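Local atomic coordinates of malic enzyme (PDB entry 3NV9), a protein that probably catalyses the NADP-dependent oxidative decarboxylation of malate to pyruvate, and forms a deeply entangled dimer linked to activation of the drug metronidazole. Residues H40-G45 / D467-T472; M1-A6 / T472-L477; G128-V133 / I366-L371; D98-L103 / E168-P173; N359-P364 / G406-P411. One frame throughout, in Å; residues are numbered along the deposited sequence.

Interaction 1. Residues H40-G45 / D467-T472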
# COMPACT_ATOMS: atom_id res chain seq x y z
N HIS A 40 3.99 -19.26 -1.09
CA HIS A 40 3.98 -17.88 -1.59
C HIS A 40 3.58 -17.91 -3.06
O HIS A 40 2.80 -17.13 -3.51
CB HIS A 40 5.33 -17.16 -1.42
CG HIS A 40 5.62 -16.71 -0.03
ND1 HIS A 40 6.07 -17.57 0.96
CD2 HIS A 40 5.61 -15.48 0.53
CE1 HIS A 40 6.26 -16.89 2.08
NE2 HIS A 40 6.00 -15.61 1.84
N LYS A 41 4.13 -18.83 -3.82
CA LYS A 41 3.74 -18.95 -5.22
C LYS A 41 2.26 -19.35 -5.34
O LYS A 41 1.51 -18.76 -6.12
CB LYS A 41 4.67 -19.94 -5.95
CG LYS A 41 4.28 -20.18 -7.38
CD LYS A 41 5.49 -20.54 -8.27
CE LYS A 41 5.04 -20.67 -9.78
NZ LYS A 41 6.24 -20.73 -10.72
N PHE A 42 1.81 -20.32 -4.56
CA PHE A 42 0.39 -20.70 -4.60
C PHE A 42 -0.61 -19.51 -4.49
O PHE A 42 -1.56 -19.45 -5.21
CB PHE A 42 0.08 -21.73 -3.50
CG PHE A 42 -1.27 -22.38 -3.64
CD1 PHE A 42 -1.48 -23.40 -4.61
CD2 PHE A 42 -2.34 -21.97 -2.84
CE1 PHE A 42 -2.75 -23.99 -4.78
CE2 PHE A 42 -3.64 -22.60 -2.96
CZ PHE A 42 -3.83 -23.61 -3.94
N TYR A 43 -0.42 -18.61 -3.53
CA TYR A 43 -1.35 -17.52 -3.32
C TYR A 43 -0.84 -16.21 -4.01
O TYR A 43 -1.53 -15.16 -3.97
CB TYR A 43 -1.60 -17.26 -1.82
CG TYR A 43 -2.21 -18.44 -1.03
CD1 TYR A 43 -3.53 -18.84 -1.27
CD2 TYR A 43 -1.48 -19.12 -0.04
CE1 TYR A 43 -4.11 -19.87 -0.59
CE2 TYR A 43 -2.07 -20.15 0.68
CZ TYR A 43 -3.41 -20.51 0.37
OH TYR A 43 -4.06 -21.54 0.98
N LYS A 44 0.36 -16.27 -4.61
CA LYS A 44 1.01 -15.09 -5.22
C LYS A 44 1.15 -13.98 -4.19
O LYS A 44 0.73 -12.81 -4.42
CB LYS A 44 0.28 -14.56 -6.47
CG LYS A 44 -0.02 -15.60 -7.64
CD LYS A 44 1.20 -16.45 -8.08
CE LYS A 44 0.88 -17.36 -9.31
NZ LYS A 44 0.66 -18.83 -9.03
N GLY A 45 1.71 -14.34 -3.04
CA GLY A 45 1.85 -13.37 -1.96
C GLY A 45 1.01 -13.73 -0.76
O GLY A 45 0.60 -14.88 -0.63
N ASP A 467 -8.11 -23.63 0.39
CA ASP A 467 -7.26 -24.44 1.27
C ASP A 467 -6.04 -24.81 0.50
O ASP A 467 -6.11 -25.00 -0.71
CB ASP A 467 -7.94 -25.74 1.72
CG ASP A 467 -9.26 -25.50 2.48
OD1 ASP A 467 -9.32 -24.60 3.36
OD2 ASP A 467 -10.22 -26.26 2.22
N PHE A 468 -4.90 -24.90 1.19
CA PHE A 468 -3.65 -25.26 0.56
C PHE A 468 -3.62 -26.76 0.29
O PHE A 468 -4.03 -27.52 1.14
CB PHE A 468 -2.53 -24.89 1.46
CG PHE A 468 -1.18 -25.05 0.83
CD1 PHE A 468 -0.68 -24.06 0.00
CD2 PHE A 468 -0.40 -26.17 1.11
CE1 PHE A 468 0.56 -24.19 -0.58
CE2 PHE A 468 0.86 -26.31 0.52
CZ PHE A 468 1.33 -25.30 -0.34
N PRO A 469 -3.12 -27.19 -0.89
CA PRO A 469 -3.24 -28.63 -1.21
C PRO A 469 -2.46 -29.52 -0.24
O PRO A 469 -1.28 -29.28 0.01
CB PRO A 469 -2.67 -28.71 -2.65
CG PRO A 469 -2.95 -27.27 -3.21
CD PRO A 469 -2.53 -26.45 -2.02
N GLN A 470 -3.14 -30.51 0.33
CA GLN A 470 -2.50 -31.54 1.13
C GLN A 470 -1.33 -32.20 0.38
O GLN A 470 -0.28 -32.45 0.98
CB GLN A 470 -3.51 -32.61 1.57
CG GLN A 470 -2.83 -33.66 2.43
CD GLN A 470 -2.51 -33.12 3.81
OE1 GLN A 470 -3.34 -32.44 4.42
NE2 GLN A 470 -1.30 -33.41 4.32
N GLU A 471 -1.49 -32.45 -0.92
CA GLU A 471 -0.44 -33.08 -1.72
C GLU A 471 0.88 -32.26 -1.64
O GLU A 471 1.99 -32.79 -1.70
CB GLU A 471 -0.96 -33.24 -3.19
CG GLU A 471 -0.01 -33.84 -4.24
CD GLU A 471 -0.73 -34.58 -5.45
OE1 GLU A 471 -0.25 -34.50 -6.61
OE2 GLU A 471 -1.75 -35.30 -5.23
N THR A 472 0.77 -30.95 -1.47
CA THR A 472 1.97 -30.15 -1.54
C THR A 472 2.65 -30.17 -0.20
O THR A 472 3.87 -30.12 -0.12
CB THR A 472 1.68 -28.71 -2.07
OG1 THR A 472 1.08 -28.82 -3.37
CG2 THR A 472 3.02 -27.85 -2.17
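An edge-to-face aromatic pair, Phe-42 with Phe-468, joins the C-terminal end of helix 21-43 to the loop that leads into helix 470-485. Phe-468 gives its edge and Phe-42 its face. The ring centroids are 5.3 Å apart and the planes stand at 72°. CB of Phe-42 sits at the edge of the Phe-468 ring, near its plane, 3.8 Å from CE1 of Phe-468. A chi1 of -168° sets the Phe-42 ring opposite the backbone N and brings it up against 467-472. Pro-469, the N-cap residue of helix 470-485, covers a face of the same ring. Its CD makes a CH-pi contact 3.9 Å from the centroid of the Phe-42 ring, and its CG comes within 3.6 Å of CE1 of Phe-42. Tyr-43 adds a looser apolar contact, with CE2 4.2 Å from CD1 of Phe-468. Its OH passes 3.7 Å from CB of Phe-468 but is hydrogen-bonded to Val-466 O. The helix end itself is closed by a Schellman motif, with Lys-44 at positive phi. Gly-45 N bonds to His-40 O and Lys-44 N to Lys-41 O. Lys-44 NZ bonds to that same Lys-41 O at 3.0 Å, from the opposite face of the carbonyl plane. Phe-468 rests further on Leu-35, Lys-38 and Val-39 of helix 21-43, and meets Trp-60 of the second subunit edge-to-face. Tyr-43 packs on Thr-54 of the second subunit, so this junction of a helix end and a loop lies at the dimer interface.

Interaction 2. Residues M1-A6 / T472-L477. With SO4 (sulfate ion), chain H.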
# COMPACT_ATOMS: atom_id res chain seq x y z
N MET A 1 2.89 -44.01 8.78
CA MET A 1 3.09 -42.93 9.80
C MET A 1 2.27 -41.66 9.43
O MET A 1 1.82 -41.53 8.26
CB MET A 1 4.57 -42.58 9.91
CG MET A 1 5.10 -42.40 11.32
SD MET A 1 6.70 -41.53 11.29
CE MET A 1 7.43 -42.15 9.74
N ALA A 2 2.08 -40.75 10.40
CA ALA A 2 1.15 -39.63 10.22
C ALA A 2 1.50 -38.75 9.03
O ALA A 2 2.69 -38.58 8.64
CB ALA A 2 1.02 -38.79 11.52
N GLN A 3 0.46 -38.22 8.40
CA GLN A 3 0.69 -37.17 7.47
C GLN A 3 0.40 -35.84 8.17
O GLN A 3 -0.25 -35.75 9.21
CB GLN A 3 -0.08 -37.38 6.17
CG GLN A 3 -1.54 -37.11 6.24
CD GLN A 3 -2.17 -36.89 4.86
OE1 GLN A 3 -3.13 -36.11 4.74
NE2 GLN A 3 -1.66 -37.58 3.83
N LEU A 4 1.00 -34.81 7.63
CA LEU A 4 0.88 -33.51 8.20
C LEU A 4 -0.59 -33.07 8.23
O LEU A 4 -1.34 -33.34 7.30
CB LEU A 4 1.69 -32.61 7.28
CG LEU A 4 2.77 -31.66 7.70
CD1 LEU A 4 3.38 -31.86 9.12
CD2 LEU A 4 3.74 -31.75 6.60
N LYS A 5 -0.98 -32.40 9.30
CA LYS A 5 -2.32 -31.81 9.41
C LYS A 5 -2.42 -30.49 8.67
O LYS A 5 -1.43 -29.75 8.58
CB LYS A 5 -2.71 -31.56 10.87
CG LYS A 5 -2.77 -32.85 11.69
CD LYS A 5 -3.32 -32.61 13.06
CE LYS A 5 -3.24 -33.91 13.82
NZ LYS A 5 -3.73 -33.67 15.20
N ALA A 6 -3.62 -30.16 8.20
CA ALA A 6 -3.83 -28.87 7.52
C ALA A 6 -3.27 -27.69 8.31
O ALA A 6 -2.81 -26.70 7.73
CB ALA A 6 -5.33 -28.63 7.16
N THR A 472 0.77 -30.95 -1.47
CA THR A 472 1.97 -30.15 -1.54
C THR A 472 2.65 -30.17 -0.20
O THR A 472 3.87 -30.12 -0.12
CB THR A 472 1.68 -28.71 -2.07
OG1 THR A 472 1.08 -28.82 -3.37
CG2 THR A 472 3.02 -27.85 -2.17
N LEU A 473 1.84 -30.28 0.84
CA LEU A 473 2.36 -30.46 2.20
C LEU A 473 3.22 -31.72 2.25
O LEU A 473 4.34 -31.70 2.74
CB LEU A 473 1.21 -30.55 3.24
CG LEU A 473 0.45 -29.24 3.54
CD1 LEU A 473 -0.48 -29.36 4.76
CD2 LEU A 473 1.45 -28.05 3.76
N ASN A 474 2.66 -32.80 1.72
CA ASN A 474 3.28 -34.11 1.75
C ASN A 474 4.56 -34.04 0.96
O ASN A 474 5.53 -34.58 1.40
CB ASN A 474 2.36 -35.16 1.11
CG ASN A 474 1.07 -35.39 1.90
OD1 ASN A 474 0.14 -35.97 1.35
ND2 ASN A 474 1.02 -35.01 3.15
N GLU A 475 4.57 -33.35 -0.18
CA GLU A 475 5.82 -33.14 -0.93
C GLU A 475 6.88 -32.36 -0.18
O GLU A 475 8.10 -32.72 -0.23
CB GLU A 475 5.58 -32.43 -2.25
CG GLU A 475 5.05 -33.36 -3.32
CD GLU A 475 4.31 -32.63 -4.46
OE1 GLU A 475 4.57 -31.41 -4.63
OE2 GLU A 475 3.48 -33.28 -5.16
N CYS A 476 6.47 -31.28 0.48
CA CYS A 476 7.47 -30.52 1.21
C CYS A 476 8.11 -31.34 2.34
O CYS A 476 9.30 -31.22 2.61
CB CYS A 476 6.94 -29.18 1.75
SG CYS A 476 6.42 -28.06 0.50
N LEU A 477 7.30 -32.17 2.99
CA LEU A 477 7.82 -33.05 4.05
C LEU A 477 8.91 -34.00 3.52
O LEU A 477 10.07 -33.91 3.94
CB LEU A 477 6.68 -33.79 4.75
CG LEU A 477 7.08 -34.57 6.01
CD1 LEU A 477 7.90 -33.76 6.94
CD2 LEU A 477 5.87 -35.14 6.73
S SO4 H . -6.39 -32.08 9.21
O1 SO4 H . -6.55 -32.98 10.35
O2 SO4 H . -7.57 -32.14 8.34
O3 SO4 H . -6.20 -30.72 9.75
O4 SO4 H . -5.26 -32.49 8.37
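Gln-3 meets Asn-474 where the N-terminal arm of the chain runs over helix 470-485. Its side chain is extended beyond CG and brings NE2 of Gln-3 to 4.0 Å from CG of Asn-474. The two amide planes are turned 61° against each other. The backbone O of Gln-3 accepts from Asn-10 ND2. Leu-4 comes next and carries the contact, its side chain directed at the helix. Its CD2 does the touching: it is 4.0 Å from CD2 of Leu-477 and 3.9 Å from the carbonyl O of Leu-473. Leu-477 holds its CG anti to the backbone N (chi1 -172°), which turns its own branch out to meet that methyl. Leu-11, Cys-14 and Phe-31 also pack on Leu-4, so Leu-4 is buried among largely apolar side chains. Its backbone O is bonded to Gln-470 NE2. The CB of Lys-5 points away from the helix, but the backbone O of Lys-5 lies 4.0 Å from CD1 of Leu-473. The Lys-5 N-H goes to Asn-10 OD1. At Ala-6, CA is 4.4 Å from CD1 of Leu-473. Ala-6 N donates to a sulfate, probably from the crystallisation liquor. Its bond to O4 is good, at 157°; that to O3 is weak. Ala-6 O accepts from Trp-60 of the second subunit, which also packs on Leu-473. The chemistry implies a division of labour: leucines supply the grip on the helix, while Asn-10, Gln-470 and the other subunit meet backbone polar groups of the arm. A sulfate occupies the Ala-6 N-H in this crystal.

Interaction 3. Residues G128-V133 / I366-L371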
# COMPACT_ATOMS: atom_id res chain seq x y z
N GLY A 128 -2.44 -7.09 14.89
CA GLY A 128 -2.64 -5.76 15.38
C GLY A 128 -3.84 -4.94 14.90
O GLY A 128 -4.05 -3.83 15.39
N GLY A 129 -4.59 -5.42 13.91
CA GLY A 129 -5.68 -4.60 13.45
C GLY A 129 -5.18 -3.41 12.65
O GLY A 129 -5.93 -2.48 12.43
N ILE A 130 -3.93 -3.48 12.17
CA ILE A 130 -3.33 -2.41 11.43
C ILE A 130 -3.35 -2.62 9.92
O ILE A 130 -3.10 -3.74 9.46
CB ILE A 130 -1.91 -2.22 11.95
CG1 ILE A 130 -1.99 -1.91 13.46
CG2 ILE A 130 -1.23 -1.07 11.27
CD1 ILE A 130 -0.73 -2.21 14.18
N ASP A 131 -3.70 -1.59 9.12
CA ASP A 131 -3.55 -1.76 7.62
C ASP A 131 -2.12 -1.38 7.21
O ASP A 131 -1.65 -0.34 7.55
CB ASP A 131 -4.59 -0.95 6.87
CG ASP A 131 -6.00 -1.45 7.16
OD1 ASP A 131 -6.29 -2.63 6.87
OD2 ASP A 131 -6.81 -0.68 7.70
N ALA A 132 -1.39 -2.25 6.53
CA ALA A 132 0.03 -1.99 6.30
C ALA A 132 0.42 -2.60 4.95
O ALA A 132 -0.17 -3.59 4.53
CB ALA A 132 0.83 -2.54 7.38
N VAL A 133 1.35 -1.96 4.24
CA VAL A 133 1.83 -2.52 3.03
C VAL A 133 3.37 -2.50 2.95
O VAL A 133 4.01 -1.63 3.50
CB VAL A 133 1.20 -1.89 1.77
CG1 VAL A 133 -0.25 -2.33 1.62
CG2 VAL A 133 1.39 -0.42 1.71
N ILE A 366 2.69 -2.30 19.85
CA ILE A 366 3.31 -0.95 19.84
C ILE A 366 2.68 0.02 18.82
O ILE A 366 2.22 1.10 19.17
CB ILE A 366 4.86 -1.05 19.73
CG1 ILE A 366 5.41 -1.77 20.94
CG2 ILE A 366 5.53 0.33 19.62
CD1 ILE A 366 6.90 -2.31 20.76
N LEU A 367 2.64 -0.37 17.55
CA LEU A 367 2.10 0.50 16.55
C LEU A 367 0.60 0.76 16.82
O LEU A 367 0.12 1.87 16.63
CB LEU A 367 2.28 -0.12 15.13
CG LEU A 367 3.76 -0.13 14.68
CD1 LEU A 367 4.11 -1.22 13.67
CD2 LEU A 367 4.17 1.28 14.14
N LYS A 368 -0.15 -0.26 17.20
CA LYS A 368 -1.57 -0.06 17.31
C LYS A 368 -1.80 1.02 18.40
O LYS A 368 -2.62 1.93 18.23
CB LYS A 368 -2.31 -1.36 17.69
CG LYS A 368 -3.83 -1.23 17.68
CD LYS A 368 -4.39 -0.94 16.28
CE LYS A 368 -5.92 -0.85 16.27
NZ LYS A 368 -6.37 -0.38 14.95
N GLY A 369 -1.06 0.90 19.51
CA GLY A 369 -1.19 1.83 20.62
C GLY A 369 -0.85 3.22 20.13
O GLY A 369 -1.59 4.21 20.40
N ALA A 370 0.28 3.30 19.42
CA ALA A 370 0.75 4.59 18.95
C ALA A 370 -0.19 5.26 17.98
O ALA A 370 -0.28 6.49 17.99
CB ALA A 370 2.15 4.46 18.34
N LEU A 371 -0.84 4.47 17.14
CA LEU A 371 -1.78 4.97 16.16
C LEU A 371 -3.05 5.54 16.83
O LEU A 371 -3.59 6.60 16.40
CB LEU A 371 -2.14 3.88 15.14
CG LEU A 371 -1.13 3.52 14.03
CD1 LEU A 371 -1.67 2.39 13.18
CD2 LEU A 371 -0.82 4.79 13.12
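Ile-130 is the apolar centre of this contact, which joins the turn between helix 114-128 and strand 131-136 to helix 363-372. With chi1 at -58°, its CG1 and CG2 point to separate places on the helix. CD1 ends 3.8 Å from CB of Leu-367 and 3.6 Å from the backbone N of Lys-368. CG2 lies 4.0 Å from CD1 of Leu-371, one turn further on. Ile-130 and Lys-368 lie alongside, running opposite ways, with CG1 of Ile-130 3.8 Å from CD of Lys-368. Met-124 and Val-93 also pack on Ile-130.

Gly-128 and Gly-129 form the turn, and the CA atoms of Gly-128 and Lys-368 are 6.1 Å apart. Gly-129 takes positive phi just after the helix. The bend of Lys-368 at chi2 (65°) lays its methylenes along this turn. Its CD is pressed to 3.0 Å from the carbonyl O of Gly-128.

Polar contact is confined to the end of Lys-368. NZ makes a weak hydrogen bond to Gly-129 O at 3.3 Å. Its stronger partner is Asp-448, in a salt bridge. Both segments are buried; 128-133 lies within the N-terminal domain of the malic enzyme family and 366-371 within the NAD-binding domain.

The chemistry is that of a buried domain junction. Lys-368 uses its aliphatic chain for packing, and its charge, costly to bury, is probably balanced by Asp-448 with some help from the Gly-129 carbonyl.

Interaction 4. Residues D98-L103 / E168-P173; sequences DSTRVL and EDISQP. With GOL (glycerol), chain L.
Arg-101 and Thr-100 both give their backbone N-H to the carbonyl O of Asp-169, where the loops after strands 92-97 and 164-167 meet. The Arg-101 N bond to Asp-169 O is 2.9 Å long and comes from above the carbonyl plane. The Thr-100 N bond to Asp-169 O, at 3.3 Å, runs nearly along the C=O axis. Arg-101 is bent twice, at chi2 (52°) and chi3 (88°), which folds its guanidinium back over Ser-171. CB of Ser-171 lies over one face of that group, 3.7 Å from NH2 of Arg-101. At the guanidinium edge, Arg-101 NE makes a weak bond to glycerol O2 at 3.3 Å; Gln-172 N also reaches this oxygen weakly. The Asp-169 side chain crosses Val-102 at about a right angle, with OD2 3.3 Å from CB of Val-102. Its OD1 is hydrogen-bonded to another glycerol. A chi1 of 70° turns the Asp-98 carboxylate toward Ile-170 and a water. Asp-98 OD1 accepts from this water at 2.7 Å and also pairs with Ser-139. The water is also hydrogen-bonded to Ser-171 OG, 3.1 Å away. Glu-168 and Asp-169, with Asp-194 beside them, form an acidic cluster consistent with the divalent-metal site of malic enzymes; no such metal is modelled here. The chemistry implies a polar junction, held by one doubly used carbonyl and a water bridge.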
# COMPACT_ATOMS: atom_id res chain seq x y z
N ASP A 98 15.09 -0.88 2.57
CA ASP A 98 15.90 -0.82 1.38
C ASP A 98 16.50 -2.17 1.04
O ASP A 98 17.31 -2.30 0.11
CB ASP A 98 16.93 0.35 1.44
CG ASP A 98 18.07 0.13 2.46
OD1 ASP A 98 18.96 1.03 2.46
OD2 ASP A 98 18.14 -0.87 3.21
N SER A 99 16.04 -3.17 1.81
CA SER A 99 16.36 -4.59 1.71
C SER A 99 17.85 -4.90 1.83
O SER A 99 18.36 -5.80 1.21
CB SER A 99 15.78 -5.22 0.45
OG SER A 99 14.46 -4.85 0.32
N THR A 100 18.47 -4.17 2.72
CA THR A 100 19.89 -4.15 2.88
C THR A 100 20.31 -5.04 4.09
O THR A 100 21.39 -5.57 4.10
CB THR A 100 20.24 -2.63 2.99
OG1 THR A 100 21.19 -2.24 2.01
CG2 THR A 100 20.52 -2.16 4.32
N ARG A 101 19.42 -5.25 5.08
CA ARG A 101 19.69 -6.22 6.16
C ARG A 101 18.48 -7.17 6.36
O ARG A 101 17.77 -7.15 7.37
CB ARG A 101 20.06 -5.46 7.46
CG ARG A 101 20.95 -6.23 8.45
CD ARG A 101 22.20 -6.78 7.75
NE ARG A 101 23.34 -5.83 7.72
CZ ARG A 101 24.25 -5.71 6.74
NH1 ARG A 101 24.20 -6.44 5.62
NH2 ARG A 101 25.24 -4.82 6.88
N VAL A 102 18.18 -7.98 5.37
CA VAL A 102 16.96 -8.75 5.54
C VAL A 102 17.22 -10.13 6.09
O VAL A 102 17.74 -11.02 5.39
CB VAL A 102 15.86 -8.55 4.41
CG1 VAL A 102 16.28 -7.56 3.32
CG2 VAL A 102 15.29 -9.82 3.91
N LEU A 103 16.85 -10.26 7.37
CA LEU A 103 17.31 -11.32 8.25
C LEU A 103 18.81 -11.56 8.07
O LEU A 103 19.53 -10.63 7.81
CB LEU A 103 16.54 -12.59 8.03
CG LEU A 103 15.02 -12.44 7.86
CD1 LEU A 103 14.46 -13.80 7.41
CD2 LEU A 103 14.39 -11.98 9.20
N GLU A 168 12.27 -1.20 8.47
CA GLU A 168 12.79 -2.54 8.70
C GLU A 168 14.10 -2.77 7.91
O GLU A 168 14.22 -2.29 6.77
CB GLU A 168 11.76 -3.56 8.16
CG GLU A 168 10.39 -3.60 8.86
CD GLU A 168 10.42 -4.35 10.17
OE1 GLU A 168 9.35 -4.41 10.80
OE2 GLU A 168 11.51 -4.89 10.57
N ASP A 169 15.00 -3.58 8.49
CA ASP A 169 16.01 -4.32 7.73
C ASP A 169 16.89 -3.37 6.86
O ASP A 169 17.09 -3.57 5.65
CB ASP A 169 15.33 -5.41 6.89
CG ASP A 169 14.72 -6.55 7.73
OD1 ASP A 169 14.69 -6.44 8.97
OD2 ASP A 169 14.26 -7.57 7.16
N ILE A 170 17.34 -2.32 7.52
CA ILE A 170 18.26 -1.33 6.99
C ILE A 170 19.58 -1.51 7.77
O ILE A 170 19.60 -1.56 9.01
CB ILE A 170 17.70 0.11 7.18
CG1 ILE A 170 16.29 0.18 6.59
CG2 ILE A 170 18.65 1.16 6.60
CD1 ILE A 170 15.66 1.57 6.51
N SER A 171 20.66 -1.62 7.01
CA SER A 171 22.00 -1.81 7.57
C SER A 171 22.44 -0.65 8.48
O SER A 171 22.03 0.49 8.29
CB SER A 171 22.98 -1.91 6.42
OG SER A 171 23.05 -0.64 5.78
N GLN A 172 23.25 -0.97 9.49
CA GLN A 172 23.84 0.05 10.34
C GLN A 172 25.17 0.45 9.69
O GLN A 172 25.83 -0.41 9.11
CB GLN A 172 24.10 -0.48 11.75
CG GLN A 172 25.22 -1.53 11.80
CD GLN A 172 25.91 -1.63 13.15
OE1 GLN A 172 25.88 -0.70 13.95
NE2 GLN A 172 26.54 -2.76 13.39
N PRO A 173 25.59 1.71 9.85
CA PRO A 173 24.99 2.75 10.65
C PRO A 173 23.95 3.56 9.91
O PRO A 173 23.39 4.51 10.49
CB PRO A 173 26.19 3.62 11.01
CG PRO A 173 27.09 3.51 9.76
CD PRO A 173 26.94 2.09 9.37
C1 GOL L . 21.63 -3.26 12.12
O1 GOL L . 20.82 -3.11 10.97
C2 GOL L . 22.98 -3.88 11.93
O2 GOL L . 23.34 -4.14 10.60
C3 GOL L . 22.98 -5.24 12.48
O3 GOL L . 24.31 -5.54 12.20
O HOH W 1 21.11 1.06 4.06

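Interaction 5. Residues N359-P364 / G406-P411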
# COMPACT_ATOMS: atom_id res chain seq x y z
N ASN A 359 10.27 -9.69 17.24
CA ASN A 359 9.43 -8.50 17.27
C ASN A 359 7.92 -8.64 16.87
O ASN A 359 7.14 -7.77 17.21
CB ASN A 359 10.09 -7.32 16.54
CG ASN A 359 10.49 -7.63 15.08
OD1 ASN A 359 9.72 -8.22 14.34
ND2 ASN A 359 11.70 -7.17 14.65
N SER A 360 7.56 -9.70 16.13
CA SER A 360 6.21 -9.95 15.70
C SER A 360 5.27 -10.04 16.90
O SER A 360 4.07 -9.89 16.79
CB SER A 360 6.13 -11.27 14.92
OG SER A 360 6.55 -12.39 15.73
N VAL A 361 5.85 -10.25 18.05
CA VAL A 361 5.11 -10.33 19.29
C VAL A 361 5.12 -8.99 20.11
O VAL A 361 4.60 -8.91 21.24
CB VAL A 361 5.55 -11.68 19.95
CG1 VAL A 361 6.36 -11.55 21.14
CG2 VAL A 361 4.39 -12.65 20.03
N GLY A 362 5.66 -7.92 19.51
CA GLY A 362 5.70 -6.58 20.13
C GLY A 362 5.27 -5.49 19.15
O GLY A 362 4.47 -4.63 19.49
N PHE A 363 5.70 -5.56 17.89
CA PHE A 363 5.26 -4.49 16.95
C PHE A 363 3.72 -4.26 16.72
O PHE A 363 3.27 -3.10 16.60
CB PHE A 363 6.09 -4.48 15.65
CG PHE A 363 5.79 -5.61 14.67
CD1 PHE A 363 6.76 -6.54 14.36
CD2 PHE A 363 4.57 -5.67 13.99
CE1 PHE A 363 6.52 -7.55 13.45
CE2 PHE A 363 4.33 -6.65 13.04
CZ PHE A 363 5.30 -7.62 12.78
N PRO A 364 2.91 -5.35 16.69
CA PRO A 364 1.48 -5.11 16.41
C PRO A 364 0.86 -4.25 17.50
O PRO A 364 0.05 -3.33 17.21
CB PRO A 364 0.86 -6.51 16.37
CG PRO A 364 2.02 -7.39 16.00
CD PRO A 364 3.24 -6.78 16.67
N GLY A 406 4.80 -14.47 25.40
CA GLY A 406 3.58 -14.72 24.63
C GLY A 406 3.88 -15.00 23.18
O GLY A 406 4.89 -14.51 22.62
N THR A 407 2.97 -15.72 22.54
CA THR A 407 3.19 -16.21 21.20
C THR A 407 2.21 -15.50 20.23
O THR A 407 1.26 -14.82 20.68
CB THR A 407 3.02 -17.77 21.12
OG1 THR A 407 1.64 -18.12 20.85
CG2 THR A 407 3.52 -18.45 22.42
N MET A 408 2.49 -15.65 18.94
CA MET A 408 1.68 -15.06 17.89
C MET A 408 0.29 -15.71 17.80
O MET A 408 -0.64 -15.12 17.21
CB MET A 408 2.36 -15.14 16.52
CG MET A 408 3.67 -14.40 16.45
SD MET A 408 4.17 -14.31 14.72
CE MET A 408 4.93 -15.95 14.49
N ASP A 409 0.14 -16.87 18.41
CA ASP A 409 -1.18 -17.49 18.55
C ASP A 409 -2.11 -16.93 19.68
O ASP A 409 -3.19 -17.47 19.91
CB ASP A 409 -0.96 -18.97 18.84
CG ASP A 409 -2.11 -19.81 18.34
OD1 ASP A 409 -2.73 -19.43 17.31
OD2 ASP A 409 -2.43 -20.80 19.00
N GLU A 410 -1.64 -15.91 20.41
CA GLU A 410 -2.37 -15.37 21.59
C GLU A 410 -2.79 -13.89 21.35
O GLU A 410 -2.19 -12.96 21.84
CB GLU A 410 -1.55 -15.53 22.87
CG GLU A 410 -1.29 -17.02 23.29
CD GLU A 410 -0.36 -17.12 24.54
OE1 GLU A 410 0.83 -16.72 24.45
OE2 GLU A 410 -0.81 -17.58 25.61
N PRO A 411 -3.85 -13.71 20.58
CA PRO A 411 -4.27 -12.43 20.09
C PRO A 411 -4.61 -11.43 21.19
O PRO A 411 -4.60 -10.23 20.92
CB PRO A 411 -5.47 -12.75 19.19
CG PRO A 411 -6.04 -14.03 19.70
CD PRO A 411 -4.80 -14.79 20.26
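Val-361 and Met-408 make the apolar part of this contact, between the turn before helix 363-372 and the loop before helix 413-428. CG2 of Val-361 is 4.0 Å from CG of Met-408 and 3.2 Å from the carbonyl O of Gly-406. It therefore sits in the bend of the backbone at 406-408. Val-201 and Leu-390 pack on the same valine.

Sulfur and hydroxyl form the second kind of contact. Ser-360 OG lies 3.2 Å from SD of Met-408 and 3.6 Å from its CG. In Met-408, chi1 of -61° and an extended chi2 carry SD to Ser-360, while chi3 of -82° turns CE aside.

Hydrogen bonds act within each segment and fix its shape. Asn-359 O accepts from both Gly-362 N and Phe-363 N, which closes the 3-10 turn just before Gly-362, the N-cap of the helix. In the other segment a type I beta turn runs from Thr-407 to Glu-410, with Glu-410 N bonded to Thr-407 O at 3.1 Å. An ST turn lies over it, Asp-409 N bonding to Thr-407 OG1 at 3.1 Å. Glu-410 folds back so that OE1 takes Thr-407 N at 3.0 Å on its anti lone pair, while OE2 bridges to Arg-397. The second subunit covers the contact with Tyr-65 on Ser-360 and Phe-61 on Met-408.

The chemistry implies two turns that are each shaped by their own hydrogen bonds and then meet through van der Waals contact of Val-361 and a close approach of Ser-360 OG to Met-408 SD.

In the fold
Interactions 1 and 2 share Thr-472 and helix 470-485, with centres 13 Å apart; Gln-470 NE2 is 3.0 Å from Leu-4 O, a probable hydrogen bond. They join the N-terminal arm, the C-terminal helix 470-485 and helix 21-43 beside the second subunit. Interactions 3 and 5 share helix 363-372 and touch where Ile-130 CD1 lies 3.3 Å from Pro-364 O. Interaction 4 comes within about 5 Å of interaction 5, nearest atoms, without touching it. Glycerols bound there may mark a pocket, consistent with the acidic cluster Glu-168, Asp-169 and Asp-194 of the probable active site. The sodium ion, at Thr-348, Arg-350 and Pro-354, lies about 9 Å from the Thr-407 side chain and about 13 Å from that of Leu-103.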